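Local coordinates for protein putative hydrolase (Shewanella frigidimarina, PDB 3LHO) that probably acts as an iron(II)-dependent dioxygenase/decarboxylase that converts 2-oxoadipate to 2-hydroxyglutarate, at residues Gln29-Gly34 with Pro174-Ile179; Asn39-Leu44 with Ala237-Met242; Val52-Leu57 with Lys82-Pro87; Gln91-Ile96 with Thr249-Ala254. One frame throughout, in Å; residues are numbered along the deposited sequence.

How the contacts relate
From the N terminus, helix 22-32 opens contact 1 and strand 39-47 then opens contact 2. Contact 3 begins at the start of helix 54-62 and closes soon afterwards on strand 79-85, a short loop nested inside both open ones. Strand 93-99 next opens contact 4. Contact 1 closes in the loop before helix 179-188, contact 2 on strand 235-239, and contact 4 in the C-terminal loop, so contacts 1, 2 and 4 cross one another along the chain. Contacts 2, 3 and 4 all reach one mixed sheet. Contacts 2 and 4 meet beside the nickel, their centres about 5 Å apart, whereas contact 1 lies toward the periphery.

Contact 1 (Gln29-Gly34 with Pro174-Ile179); sequences QLLGHG and PEFERI
His33 and Glu175 meet end to edge: the carboxylate comes up to the NE2 corner of the imidazole, and the two flat groups are nearly coplanar, 24° apart. The better bond runs from His33 NE2 to Glu175 OE2 at 2.9 Å, using the syn lone pair of that oxygen; it is bent, at 140°, and tilted somewhat from the ring plane. A weak second one reaches from His33 NE2 to Glu175 OE1 at 3.3 Å. Glutamate suits the place because its chain, extended beyond CG, spans the distance between two backbones that do not come close. Glu175 OE1 also takes a hydrogen from water 1 at 2.9 Å; the same water donates to Leu31 O, joining the carboxylate to a helix carbonyl.

Beside this polar bridge, Leu31 CD2 lies 3.8 Å from Phe176 CE2, an apolar touch between side chains crossing at about a right angle. Leu31 is buried and also packs on Phe236, while the Phe176 ring rests on Asp181, Val182 and Ala185 of helix 179-188.

What positions the histidine is the end of helix 22-32. His33 N still donates to Gln29 O at 2.8 Å, yet His33 itself leaves helical geometry with a positive phi of 57°, and its CB is directed toward the 174-179 loop. The result is a His-carboxylate hydrogen bond next to an apolar pair, linking the C-terminal end of one helix to the loop that leads into another.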
loop_
_atom_site.group_PDB
_atom_site.type_symbol
_atom_site.label_atom_id
_atom_site.label_comp_id
_atom_site.label_asym_id
_atom_site.label_seq_id
_atom_site.Cartn_x
_atom_site.Cartn_y
_atom_site.Cartn_z
ATOM N N GLN A 29 -1.076 -6.894 17.248
ATOM C CA GLN A 29 -1.115 -7.304 18.653
ATOM C C GLN A 29 -0.671 -8.773 18.835
ATOM O O GLN A 29 0.160 -9.068 19.704
ATOM C CB GLN A 29 -2.516 -7.046 19.250
ATOM C CG GLN A 29 -2.671 -7.337 20.742
ATOM C CD GLN A 29 -1.727 -6.528 21.624
ATOM O OE1 GLN A 29 -1.346 -5.408 21.286
ATOM N NE2 GLN A 29 -1.348 -7.098 22.759
ATOM N N LEU A 30 -1.187 -9.680 18.010
ATOM C CA LEU A 30 -0.799 -11.097 18.075
ATOM C C LEU A 30 0.719 -11.348 17.958
ATOM O O LEU A 30 1.296 -12.089 18.759
ATOM C CB LEU A 30 -1.525 -11.879 16.986
ATOM C CG LEU A 30 -1.261 -13.386 16.827
ATOM C CD1 LEU A 30 -1.964 -14.157 17.945
ATOM C CD2 LEU A 30 -1.755 -13.925 15.466
ATOM N N LEU A 31 1.355 -10.748 16.949
ATOM C CA LEU A 31 2.752 -10.973 16.654
ATOM C C LEU A 31 3.722 -10.214 17.569
ATOM O O LEU A 31 4.827 -10.687 17.859
ATOM C CB LEU A 31 3.030 -10.606 15.174
ATOM C CG LEU A 31 2.376 -11.498 14.117
ATOM C CD1 LEU A 31 2.688 -11.007 12.675
ATOM C CD2 LEU A 31 2.819 -12.923 14.299
ATOM N N GLY A 32 3.323 -9.039 18.022
ATOM C CA GLY A 32 4.209 -8.169 18.796
ATOM C C GLY A 32 3.895 -8.127 20.283
ATOM O O GLY A 32 4.670 -7.573 21.049
ATOM N N HIS A 33 2.748 -8.681 20.684
ATOM C CA HIS A 33 2.328 -8.733 22.082
ATOM C C HIS A 33 2.276 -7.326 22.698
ATOM O O HIS A 33 2.516 -7.153 23.890
ATOM C CB HIS A 33 3.262 -9.647 22.901
ATOM C CG HIS A 33 3.700 -10.892 22.179
ATOM N ND1 HIS A 33 2.851 -11.952 21.930
ATOM C CD2 HIS A 33 4.904 -11.250 21.672
ATOM C CE1 HIS A 33 3.514 -12.908 21.301
ATOM N NE2 HIS A 33 4.760 -12.504 21.125
ATOM N N GLY A 34 1.964 -6.323 21.878
ATOM C CA GLY A 34 1.947 -4.925 22.334
ATOM C C GLY A 34 3.198 -4.127 21.985
ATOM O O GLY A 34 3.177 -2.916 22.066
ATOM N N PRO A 174 11.342 -11.621 16.046
ATOM C CA PRO A 174 12.231 -12.483 16.830
ATOM C C PRO A 174 11.787 -13.931 17.040
ATOM O O PRO A 174 12.636 -14.788 17.244
ATOM C CB PRO A 174 12.345 -11.757 18.176
ATOM C CG PRO A 174 11.286 -10.748 18.212
ATOM C CD PRO A 174 10.958 -10.400 16.782
ATOM N N GLU A 175 10.484 -14.204 16.986
ATOM C CA GLU A 175 9.979 -15.543 17.301
ATOM C C GLU A 175 9.738 -16.441 16.097
ATOM O O GLU A 175 9.306 -17.579 16.261
ATOM C CB GLU A 175 8.670 -15.438 18.070
ATOM C CG GLU A 175 8.788 -14.800 19.420
ATOM C CD GLU A 175 7.448 -14.299 19.936
ATOM O OE1 GLU A 175 6.394 -14.783 19.464
ATOM O OE2 GLU A 175 7.448 -13.402 20.807
ATOM N N PHE A 176 9.941 -15.938 14.893
ATOM C CA PHE A 176 9.628 -16.710 13.692
ATOM C C PHE A 176 10.809 -16.704 12.757
ATOM O O PHE A 176 11.513 -15.699 12.616
ATOM C CB PHE A 176 8.413 -16.145 12.960
ATOM C CG PHE A 176 7.114 -16.330 13.682
ATOM C CD1 PHE A 176 6.358 -17.470 13.482
ATOM C CD2 PHE A 176 6.628 -15.345 14.527
ATOM C CE1 PHE A 176 5.152 -17.648 14.146
ATOM C CE2 PHE A 176 5.413 -15.511 15.182
ATOM C CZ PHE A 176 4.683 -16.669 14.997
ATOM N N GLU A 177 11.037 -17.826 12.097
ATOM C CA GLU A 177 12.034 -17.874 11.049
ATOM C C GLU A 177 11.405 -17.868 9.649
ATOM O O GLU A 177 11.861 -17.144 8.750
ATOM C CB GLU A 177 12.855 -19.139 11.216
ATOM C CG GLU A 177 13.884 -19.330 10.122
ATOM C CD GLU A 177 14.758 -20.545 10.385
ATOM O OE1 GLU A 177 14.717 -21.090 11.498
ATOM O OE2 GLU A 177 15.490 -20.938 9.472
ATOM N N ARG A 178 10.358 -18.675 9.461
ATOM C CA ARG A 178 9.842 -18.955 8.132
ATOM C C ARG A 178 8.470 -18.359 7.947
ATOM O O ARG A 178 7.643 -18.374 8.875
ATOM C CB ARG A 178 9.767 -20.472 7.883
ATOM C CG ARG A 178 11.106 -21.243 8.030
ATOM C CD ARG A 178 10.984 -22.712 7.526
ATOM N NE ARG A 178 9.777 -23.355 8.063
ATOM C CZ ARG A 178 8.967 -24.203 7.406
ATOM N NH1 ARG A 178 9.188 -24.565 6.138
ATOM N NH2 ARG A 178 7.896 -24.694 8.032
ATOM N N ILE A 179 8.213 -17.867 6.732
ATOM C CA ILE A 179 6.886 -17.354 6.356
ATOM C C ILE A 179 5.793 -18.425 6.604
ATOM O O ILE A 179 4.698 -18.107 7.107
ATOM C CB ILE A 179 6.855 -16.778 4.863
ATOM C CG1 ILE A 179 5.542 -16.023 4.608
ATOM C CG2 ILE A 179 7.056 -17.891 3.798
ATOM C CD1 ILE A 179 5.577 -14.973 3.493
HETATM O O HOH W 1 5.543 -12.991 17.306
#

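Contact 2 (Asn39-Leu44 with Ala237-Met242). With NI (nickel (II) ion), chain B.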
loop_
_atom_site.group_PDB
_atom_site.type_symbol
_atom_site.label_atom_id
_atom_site.label_comp_id
_atom_site.label_asym_id
_atom_site.label_seq_id
_atom_site.Cartn_x
_atom_site.Cartn_y
_atom_site.Cartn_z
ATOM N N ASN A 39 8.185 -3.049 10.165
ATOM C CA ASN A 39 7.588 -3.233 8.841
ATOM C C ASN A 39 8.626 -3.292 7.705
ATOM O O ASN A 39 9.603 -2.542 7.700
ATOM C CB ASN A 39 6.581 -2.112 8.594
ATOM C CG ASN A 39 5.416 -2.150 9.566
ATOM O OD1 ASN A 39 5.130 -1.158 10.284
ATOM N ND2 ASN A 39 4.755 -3.286 9.630
ATOM N N ASP A 40 8.437 -4.201 6.765
ATOM C CA ASP A 40 9.255 -4.243 5.547
ATOM C C ASP A 40 8.972 -3.035 4.644
ATOM O O ASP A 40 9.895 -2.407 4.100
ATOM C CB ASP A 40 8.930 -5.515 4.730
ATOM C CG ASP A 40 9.778 -5.624 3.477
ATOM O OD1 ASP A 40 10.993 -5.811 3.627
ATOM O OD2 ASP A 40 9.283 -5.436 2.336
ATOM N N HIS A 41 7.679 -2.738 4.483
ATOM C CA HIS A 41 7.238 -1.647 3.620
ATOM C C HIS A 41 5.820 -1.235 3.863
ATOM O O HIS A 41 5.066 -1.955 4.562
ATOM C CB HIS A 41 7.470 -1.964 2.104
ATOM C CG HIS A 41 6.611 -3.052 1.518
ATOM N ND1 HIS A 41 7.002 -4.381 1.498
ATOM C CD2 HIS A 41 5.438 -2.993 0.821
ATOM C CE1 HIS A 41 6.090 -5.093 0.862
ATOM N NE2 HIS A 41 5.145 -4.273 0.427
ATOM N N ILE A 42 5.501 -0.036 3.349
ATOM C CA ILE A 42 4.149 0.420 3.048
ATOM C C ILE A 42 4.021 0.641 1.527
ATOM O O ILE A 42 5.033 0.729 0.776
ATOM C CB ILE A 42 3.719 1.701 3.883
ATOM C CG1 ILE A 42 4.603 2.905 3.536
ATOM C CG2 ILE A 42 3.783 1.421 5.392
ATOM C CD1 ILE A 42 3.919 4.093 3.084
ATOM N N ALA A 43 2.778 0.622 1.055
ATOM C CA ALA A 43 2.488 0.825 -0.372
ATOM C C ALA A 43 1.446 1.913 -0.504
ATOM O O ALA A 43 0.398 1.847 0.185
ATOM C CB ALA A 43 1.962 -0.473 -1.012
ATOM N N LEU A 44 1.707 2.884 -1.376
ATOM C CA LEU A 44 0.769 3.958 -1.704
ATOM C C LEU A 44 0.507 3.983 -3.200
ATOM O O LEU A 44 1.337 3.492 -3.975
ATOM C CB LEU A 44 1.336 5.310 -1.238
ATOM C CG LEU A 44 1.763 5.466 0.204
ATOM C CD1 LEU A 44 2.479 6.848 0.369
ATOM C CD2 LEU A 44 0.565 5.394 1.187
ATOM N N ALA A 237 6.452 -10.268 4.564
ATOM C CA ALA A 237 7.521 -10.491 3.592
ATOM C C ALA A 237 8.795 -10.977 4.279
ATOM O O ALA A 237 9.215 -10.425 5.302
ATOM C CB ALA A 237 7.822 -9.176 2.801
ATOM N N ARG A 238 9.400 -12.016 3.705
ATOM C CA ARG A 238 10.736 -12.414 4.041
ATOM C C ARG A 238 11.655 -12.116 2.861
ATOM O O ARG A 238 11.414 -12.596 1.774
ATOM C CB ARG A 238 10.801 -13.901 4.375
ATOM C CG ARG A 238 12.205 -14.362 4.780
ATOM C CD ARG A 238 12.232 -15.744 5.406
ATOM N NE ARG A 238 13.615 -16.230 5.542
ATOM C CZ ARG A 238 13.964 -17.476 5.863
ATOM N NH1 ARG A 238 13.060 -18.414 6.093
ATOM N NH2 ARG A 238 15.243 -17.785 5.966
ATOM N N ARG A 239 12.726 -11.360 3.105
ATOM C CA ARG A 239 13.750 -11.141 2.096
ATOM C C ARG A 239 15.019 -11.935 2.347
ATOM O O ARG A 239 15.383 -12.199 3.499
ATOM C CB ARG A 239 14.107 -9.662 2.025
ATOM C CG ARG A 239 12.962 -8.783 1.599
ATOM C CD ARG A 239 13.362 -7.299 1.727
ATOM N NE ARG A 239 12.216 -6.517 1.319
ATOM C CZ ARG A 239 11.798 -6.390 0.061
ATOM N NH1 ARG A 239 12.471 -6.926 -0.967
ATOM N NH2 ARG A 239 10.693 -5.732 -0.164
ATOM N N TYR A 240 15.692 -12.286 1.248
ATOM C CA TYR A 240 16.925 -13.041 1.287
ATOM C C TYR A 240 18.110 -12.271 0.735
ATOM O O TYR A 240 17.937 -11.314 -0.048
ATOM C CB TYR A 240 16.749 -14.346 0.529
ATOM C CG TYR A 240 15.761 -15.296 1.163
ATOM C CD1 TYR A 240 14.389 -15.117 1.011
ATOM C CD2 TYR A 240 16.193 -16.406 1.878
ATOM C CE1 TYR A 240 13.492 -15.998 1.583
ATOM C CE2 TYR A 240 15.308 -17.281 2.436
ATOM C CZ TYR A 240 13.961 -17.091 2.291
ATOM O OH TYR A 240 13.076 -17.988 2.852
ATOM N N PRO A 241 19.323 -12.636 1.177
ATOM C CA PRO A 241 20.517 -11.965 0.670
ATOM C C PRO A 241 20.809 -12.273 -0.786
ATOM O O PRO A 241 20.616 -13.401 -1.242
ATOM C CB PRO A 241 21.644 -12.520 1.549
ATOM C CG PRO A 241 21.004 -13.044 2.734
ATOM C CD PRO A 241 19.634 -13.485 2.337
HETATM N N MSE A 242 21.250 -11.266 -1.515
HETATM C CA MSE A 242 21.799 -11.466 -2.866
HETATM C C MSE A 242 23.243 -11.998 -2.804
HETATM O O MSE A 242 23.804 -12.195 -1.709
HETATM C CB MSE A 242 21.773 -10.133 -3.623
HETATM C CG MSE A 242 20.380 -9.547 -3.712
HETATM SE SE MSE A 242 20.317 -7.862 -4.652
HETATM C CE MSE A 242 20.922 -6.620 -3.305
HETATM NI NI NI B . 3.528 -5.014 -0.751
HETATM O O HOH W 2 2.316 -6.207 -2.467
HETATM O O HOH W 3 4.851 -6.035 -1.915
HETATM O O HOH W 4 3.989 -3.761 -2.617
#
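Asp40 and Arg239 form a buried, two-pronged salt bridge beside the metal site of this Glyoxalase-clan fold, where strands 39-47 and 235-239 flank strand 165-169. The arginine grips side-on: Arg239 NE reaches Asp40 OD1 at 2.7 Å and Arg239 NH2 reaches Asp40 OD2 at 2.9 Å, both oxygens being met on their syn side. Carboxylate and guanidinium are nearly coplanar, 24° apart, and Arg239, extended from CG to NE, delivers the group across the gap.

A second hydrogen bond ties the salt bridge to the metal ligand. His41 ND1 donates to Asp40 OD2 at 2.6 Å, almost straight at 171°, along the anti lone pair, leaving the syn side to the arginine. Asp40 and His41 both face Thr167 in a classic beta bulge, consistent with two consecutive side chains turning to one site. Replacing Asp40 by alanine is likely to leave Arg239 and Lys93 without their shared carboxylate and His41 ND1 without its acceptor, the ring then being less firmly fixed by the metal alone.

Van der Waals contact is slight: Ala237 CB lies 4.0 Å from Asp40 OD2, its small methyl fitting against the carboxylate.

Metal coordination is the third kind of interaction. Two histidines, His41 and His165, and the carboxylate of Glu235 hold nickel in a site that probably takes iron(II) in the working enzyme. His41 NE2 binds the nickel at 2.1 Å, and water 2 lies nearly opposite it across the metal.

Contact 3 (Val52-Leu57 with Lys82-Pro87); sequences VNLSVL and KHFEHP
Leu54 spreads its two methyls over the aliphatic part of Lys82: CD2 rests 3.9 Å from Lys82 CD, and CD1 lies 4.0 Å from Lys82 CG. CD1 comes equally near the Lys82 backbone N, so the leucine covers the strand as well as the side chain. With CG anti to the backbone N (chi1 -156°), the branch of Leu54 reaches out from the first turn of its helix toward strand 79-85. Its CD2 also meets the Phe84 ring at the edge, 4.3 Å from CZ.

Lysine suits this border position because it has two characters. Its methylene groups serve as apolar surface for Leu54, then bends at chi3 and chi4 carry the ammonium away from the leucine to salt bridges with Asp71 and Asp68.

The helix start is fixed by Asn53 at the N-cap. Its OD1 accepts from Val56 N at 3.1 Å, nearly along the C=O axis, and weakly from Ser55 N, while Leu54 N is taken by Glu98 OE1. These bonds occupy N-H groups of the first turn and so are likely to steady the direction of Leu54.

On the strand, Lys82 and Phe84 face the helix, and His83 points the other way. There His83 NE2 donates to Glu85 OE2 at 2.8 Å, nearly straight at 169°, and ND1 pairs with Tyr72 OH.

Helix 54-62 thus packs across one face of the mixed sheet: Phe84 lies against its Ala58 and Thr62, and Ile96 of neighbouring strand 93-99 touches both Leu54 and Phe84.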
loop_
_atom_site.group_PDB
_atom_site.type_symbol
_atom_site.label_atom_id
_atom_site.label_comp_id
_atom_site.label_asym_id
_atom_site.label_seq_id
_atom_site.Cartn_x
_atom_site.Cartn_y
_atom_site.Cartn_z
ATOM N N VAL A 52 -1.076 15.250 -8.351
ATOM C CA VAL A 52 -1.060 14.166 -7.353
ATOM C C VAL A 52 -0.109 13.040 -7.752
ATOM O O VAL A 52 -0.230 11.946 -7.257
ATOM C CB VAL A 52 -2.488 13.546 -7.114
ATOM C CG1 VAL A 52 -3.442 14.556 -6.539
ATOM C CG2 VAL A 52 -3.091 12.979 -8.371
ATOM N N ASN A 53 0.873 13.327 -8.589
ATOM C CA ASN A 53 1.693 12.258 -9.171
ATOM C C ASN A 53 2.662 11.611 -8.160
ATOM O O ASN A 53 2.700 11.981 -7.004
ATOM C CB ASN A 53 2.372 12.748 -10.456
ATOM C CG ASN A 53 3.467 13.704 -10.227
ATOM O OD1 ASN A 53 4.009 13.822 -9.115
ATOM N ND2 ASN A 53 3.880 14.375 -11.303
ATOM N N LEU A 54 3.358 10.580 -8.606
ATOM C CA LEU A 54 4.282 9.838 -7.760
ATOM C C LEU A 54 5.189 10.814 -6.931
ATOM O O LEU A 54 5.301 10.670 -5.706
ATOM C CB LEU A 54 5.107 8.875 -8.650
ATOM C CG LEU A 54 5.703 7.648 -7.960
ATOM C CD1 LEU A 54 6.206 6.687 -9.008
ATOM C CD2 LEU A 54 6.819 8.081 -7.002
ATOM N N SER A 55 5.704 11.852 -7.598
ATOM C CA SER A 55 6.699 12.756 -7.044
ATOM C C SER A 55 6.050 13.568 -5.931
ATOM O O SER A 55 6.692 13.854 -4.950
ATOM C CB SER A 55 7.260 13.672 -8.110
ATOM O OG SER A 55 7.936 12.844 -9.078
ATOM N N VAL A 56 4.770 13.879 -6.101
ATOM C CA VAL A 56 4.063 14.661 -5.056
ATOM C C VAL A 56 3.928 13.871 -3.734
ATOM O O VAL A 56 4.119 14.429 -2.601
ATOM C CB VAL A 56 2.692 15.059 -5.560
ATOM C CG1 VAL A 56 1.877 15.717 -4.456
ATOM C CG2 VAL A 56 2.846 16.010 -6.753
ATOM N N LEU A 57 3.554 12.597 -3.848
ATOM C CA LEU A 57 3.455 11.733 -2.685
ATOM C C LEU A 57 4.837 11.511 -2.106
ATOM O O LEU A 57 5.002 11.504 -0.899
ATOM C CB LEU A 57 2.819 10.379 -3.028
ATOM C CG LEU A 57 1.266 10.329 -3.060
ATOM C CD1 LEU A 57 0.631 11.120 -4.206
ATOM C CD2 LEU A 57 0.766 8.891 -3.077
ATOM N N LYS A 82 8.255 3.452 -7.793
ATOM C CA LYS A 82 9.599 3.614 -7.215
ATOM C C LYS A 82 9.498 3.174 -5.750
ATOM O O LYS A 82 8.377 3.212 -5.150
ATOM C CB LYS A 82 10.050 5.085 -7.239
ATOM C CG LYS A 82 10.081 5.826 -8.607
ATOM C CD LYS A 82 10.338 7.368 -8.449
ATOM C CE LYS A 82 11.746 7.719 -8.073
ATOM N NZ LYS A 82 12.800 7.309 -9.086
ATOM N N HIS A 83 10.643 2.769 -5.192
ATOM C CA HIS A 83 10.742 2.583 -3.764
ATOM C C HIS A 83 11.830 3.470 -3.193
ATOM O O HIS A 83 12.772 3.858 -3.897
ATOM C CB HIS A 83 10.859 1.080 -3.374
ATOM C CG HIS A 83 12.248 0.609 -3.102
ATOM N ND1 HIS A 83 13.031 -0.022 -4.054
ATOM C CD2 HIS A 83 12.979 0.633 -1.961
ATOM C CE1 HIS A 83 14.202 -0.330 -3.504
ATOM N NE2 HIS A 83 14.191 0.053 -2.229
ATOM N N PHE A 84 11.609 3.836 -1.913
ATOM C CA PHE A 84 12.445 4.735 -1.138
ATOM C C PHE A 84 12.886 4.048 0.155
ATOM O O PHE A 84 12.112 3.293 0.760
ATOM C CB PHE A 84 11.691 6.051 -0.816
ATOM C CG PHE A 84 11.152 6.744 -2.034
ATOM C CD1 PHE A 84 9.965 6.288 -2.632
ATOM C CD2 PHE A 84 11.830 7.797 -2.608
ATOM C CE1 PHE A 84 9.482 6.875 -3.778
ATOM C CE2 PHE A 84 11.350 8.418 -3.772
ATOM C CZ PHE A 84 10.158 7.953 -4.354
ATOM N N GLU A 85 14.128 4.343 0.563
ATOM C CA GLU A 85 14.758 3.795 1.754
ATOM C C GLU A 85 15.247 4.905 2.693
ATOM O O GLU A 85 15.673 5.983 2.227
ATOM C CB GLU A 85 15.954 2.939 1.359
ATOM C CG GLU A 85 15.536 1.676 0.614
ATOM C CD GLU A 85 16.705 0.836 0.138
ATOM O OE1 GLU A 85 17.865 1.125 0.525
ATOM O OE2 GLU A 85 16.442 -0.110 -0.649
ATOM N N HIS A 86 15.117 4.643 3.998
ATOM C CA HIS A 86 15.500 5.583 5.055
ATOM C C HIS A 86 16.843 5.087 5.660
ATOM O O HIS A 86 17.127 3.870 5.630
ATOM C CB HIS A 86 14.399 5.650 6.106
ATOM C CG HIS A 86 14.572 6.738 7.110
ATOM N ND1 HIS A 86 15.357 6.596 8.232
ATOM C CD2 HIS A 86 14.051 7.990 7.168
ATOM C CE1 HIS A 86 15.308 7.710 8.948
ATOM N NE2 HIS A 86 14.523 8.576 8.324
ATOM N N PRO A 87 17.692 6.020 6.137
ATOM C CA PRO A 87 18.991 5.579 6.723
ATOM C C PRO A 87 18.856 4.673 7.965
ATOM O O PRO A 87 19.762 3.884 8.259
ATOM C CB PRO A 87 19.710 6.893 7.069
ATOM C CG PRO A 87 18.721 8.014 6.824
ATOM C CD PRO A 87 17.652 7.486 5.906
#

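Contact 4 (Gln91-Ile96 with Thr249-Ala254)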
loop_
_atom_site.group_PDB
_atom_site.type_symbol
_atom_site.label_atom_id
_atom_site.label_comp_id
_atom_site.label_asym_id
_atom_site.label_seq_id
_atom_site.Cartn_x
_atom_site.Cartn_y
_atom_site.Cartn_z
ATOM N N GLN A 91 12.973 1.619 9.843
ATOM C CA GLN A 91 11.906 2.297 9.146
ATOM C C GLN A 91 11.526 1.498 7.910
ATOM O O GLN A 91 12.359 0.839 7.297
ATOM C CB GLN A 91 12.285 3.752 8.818
ATOM C CG GLN A 91 12.564 4.646 10.046
ATOM C CD GLN A 91 11.378 4.782 10.951
ATOM O OE1 GLN A 91 10.232 4.593 10.541
ATOM N NE2 GLN A 91 11.639 5.099 12.195
ATOM N N PRO A 92 10.235 1.502 7.572
ATOM C CA PRO A 92 9.829 0.745 6.422
ATOM C C PRO A 92 10.365 1.307 5.102
ATOM O O PRO A 92 10.542 2.517 4.960
ATOM C CB PRO A 92 8.293 0.858 6.478
ATOM C CG PRO A 92 8.000 2.026 7.317
ATOM C CD PRO A 92 9.099 2.086 8.304
ATOM N N LYS A 93 10.574 0.460 4.105
ATOM C CA LYS A 93 10.653 0.944 2.776
ATOM C C LYS A 93 9.297 1.495 2.368
ATOM O O LYS A 93 8.277 1.045 2.835
ATOM C CB LYS A 93 11.037 -0.179 1.770
ATOM C CG LYS A 93 12.358 -0.853 2.066
ATOM C CD LYS A 93 12.586 -1.953 1.036
ATOM C CE LYS A 93 13.579 -2.963 1.496
ATOM N NZ LYS A 93 12.943 -3.822 2.536
ATOM N N VAL A 94 9.318 2.437 1.438
ATOM C CA VAL A 94 8.143 3.090 0.922
ATOM C C VAL A 94 8.035 2.836 -0.586
ATOM O O VAL A 94 8.895 3.202 -1.374
ATOM C CB VAL A 94 8.145 4.605 1.264
ATOM C CG1 VAL A 94 6.954 5.308 0.555
ATOM C CG2 VAL A 94 8.139 4.778 2.788
ATOM N N PHE A 95 6.982 2.133 -0.947
ATOM C CA PHE A 95 6.712 1.777 -2.310
ATOM C C PHE A 95 5.552 2.661 -2.795
ATOM O O PHE A 95 4.460 2.661 -2.171
ATOM C CB PHE A 95 6.302 0.323 -2.361
ATOM C CG PHE A 95 6.130 -0.201 -3.749
ATOM C CD1 PHE A 95 7.227 -0.601 -4.510
ATOM C CD2 PHE A 95 4.836 -0.284 -4.300
ATOM C CE1 PHE A 95 7.057 -1.090 -5.834
ATOM C CE2 PHE A 95 4.635 -0.762 -5.586
ATOM C CZ PHE A 95 5.762 -1.176 -6.373
ATOM N N ILE A 96 5.799 3.415 -3.870
ATOM C CA ILE A 96 4.793 4.351 -4.414
ATOM C C ILE A 96 4.622 4.066 -5.889
ATOM O O ILE A 96 5.581 4.056 -6.676
ATOM C CB ILE A 96 5.090 5.847 -4.151
ATOM C CG1 ILE A 96 5.480 6.140 -2.704
ATOM C CG2 ILE A 96 3.870 6.714 -4.614
ATOM C CD1 ILE A 96 5.879 7.660 -2.462
ATOM N N THR A 249 16.006 -5.988 -2.446
ATOM C CA THR A 249 15.083 -4.892 -2.077
ATOM C C THR A 249 13.879 -4.733 -3.004
ATOM O O THR A 249 13.112 -3.793 -2.851
ATOM C CB THR A 249 15.837 -3.555 -2.035
ATOM O OG1 THR A 249 16.481 -3.355 -3.287
ATOM C CG2 THR A 249 16.912 -3.575 -0.939
ATOM N N GLY A 250 13.700 -5.636 -3.961
ATOM C CA GLY A 250 12.615 -5.523 -4.943
ATOM C C GLY A 250 11.263 -5.980 -4.414
ATOM O O GLY A 250 11.137 -6.449 -3.264
ATOM N N PHE A 251 10.238 -5.851 -5.251
ATOM C CA PHE A 251 8.860 -6.011 -4.772
ATOM C C PHE A 251 8.035 -7.084 -5.478
ATOM O O PHE A 251 6.873 -7.349 -5.073
ATOM C CB PHE A 251 8.157 -4.643 -4.753
ATOM C CG PHE A 251 8.652 -3.771 -3.654
ATOM C CD1 PHE A 251 9.776 -2.993 -3.837
ATOM C CD2 PHE A 251 8.052 -3.800 -2.407
ATOM C CE1 PHE A 251 10.265 -2.250 -2.828
ATOM C CE2 PHE A 251 8.540 -3.043 -1.386
ATOM C CZ PHE A 251 9.649 -2.273 -1.585
ATOM N N VAL A 252 8.631 -7.702 -6.500
ATOM C CA VAL A 252 8.096 -8.911 -7.114
ATOM C C VAL A 252 9.231 -9.909 -7.056
ATOM O O VAL A 252 10.359 -9.534 -6.667
ATOM C CB VAL A 252 7.689 -8.685 -8.593
ATOM N N ALA A 253 8.946 -11.157 -7.436
ATOM C CA ALA A 253 9.971 -12.221 -7.506
ATOM C C ALA A 253 11.204 -11.745 -8.277
ATOM O O ALA A 253 11.053 -11.291 -9.403
ATOM C CB ALA A 253 9.390 -13.475 -8.187
ATOM N N ALA A 254 12.407 -11.849 -7.693
ATOM C CA ALA A 254 13.658 -11.443 -8.385
ATOM C C ALA A 254 13.870 -12.197 -9.684
ATOM O O ALA A 254 14.613 -11.730 -10.548
ATOM C CB ALA A 254 14.879 -11.619 -7.487
#
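Lys93 NZ ends in a salt bridge with Asp40 OD1, and the chain that carries it there passes Thr249 and Phe251, its CD 3.9 Å from Phe251 CZ and its CE 4.2 Å from Thr249 CG2. The long lysine chain lets its ammonium reach buried Asp40 while CD and CE lie against the loop. The C-terminal loop here folds over strand 93-99 of the mixed sheet, beside the metal site of a Glyoxalase-clan fold. Thr249 O is buried by the contact without a partner.

The main contact is aromatic. A trans first torsion (chi1 -174°) carries the Phe95 ring away from its own backbone N, so that CD1 lies over one face of the Phe251 ring, 3.6 Å from Phe251 CD1. The planes are 41° apart, an oblique pairing of centroids separated by 4.7 Å.

Phe251 also meets His41 edge-to-face and Arg239 as a cation-pi partner, which suits a flat ring whose nearest side-chain atom is about 5 Å from the nickel. With a leucine in place of Phe251, Phe95 CD1 would probably lose the flat face it lies over, and Arg239 its cation-pi partner.

The loop backbone is fastened to the site too: Gly250 O accepts a hydrogen bond from Arg239 NH1.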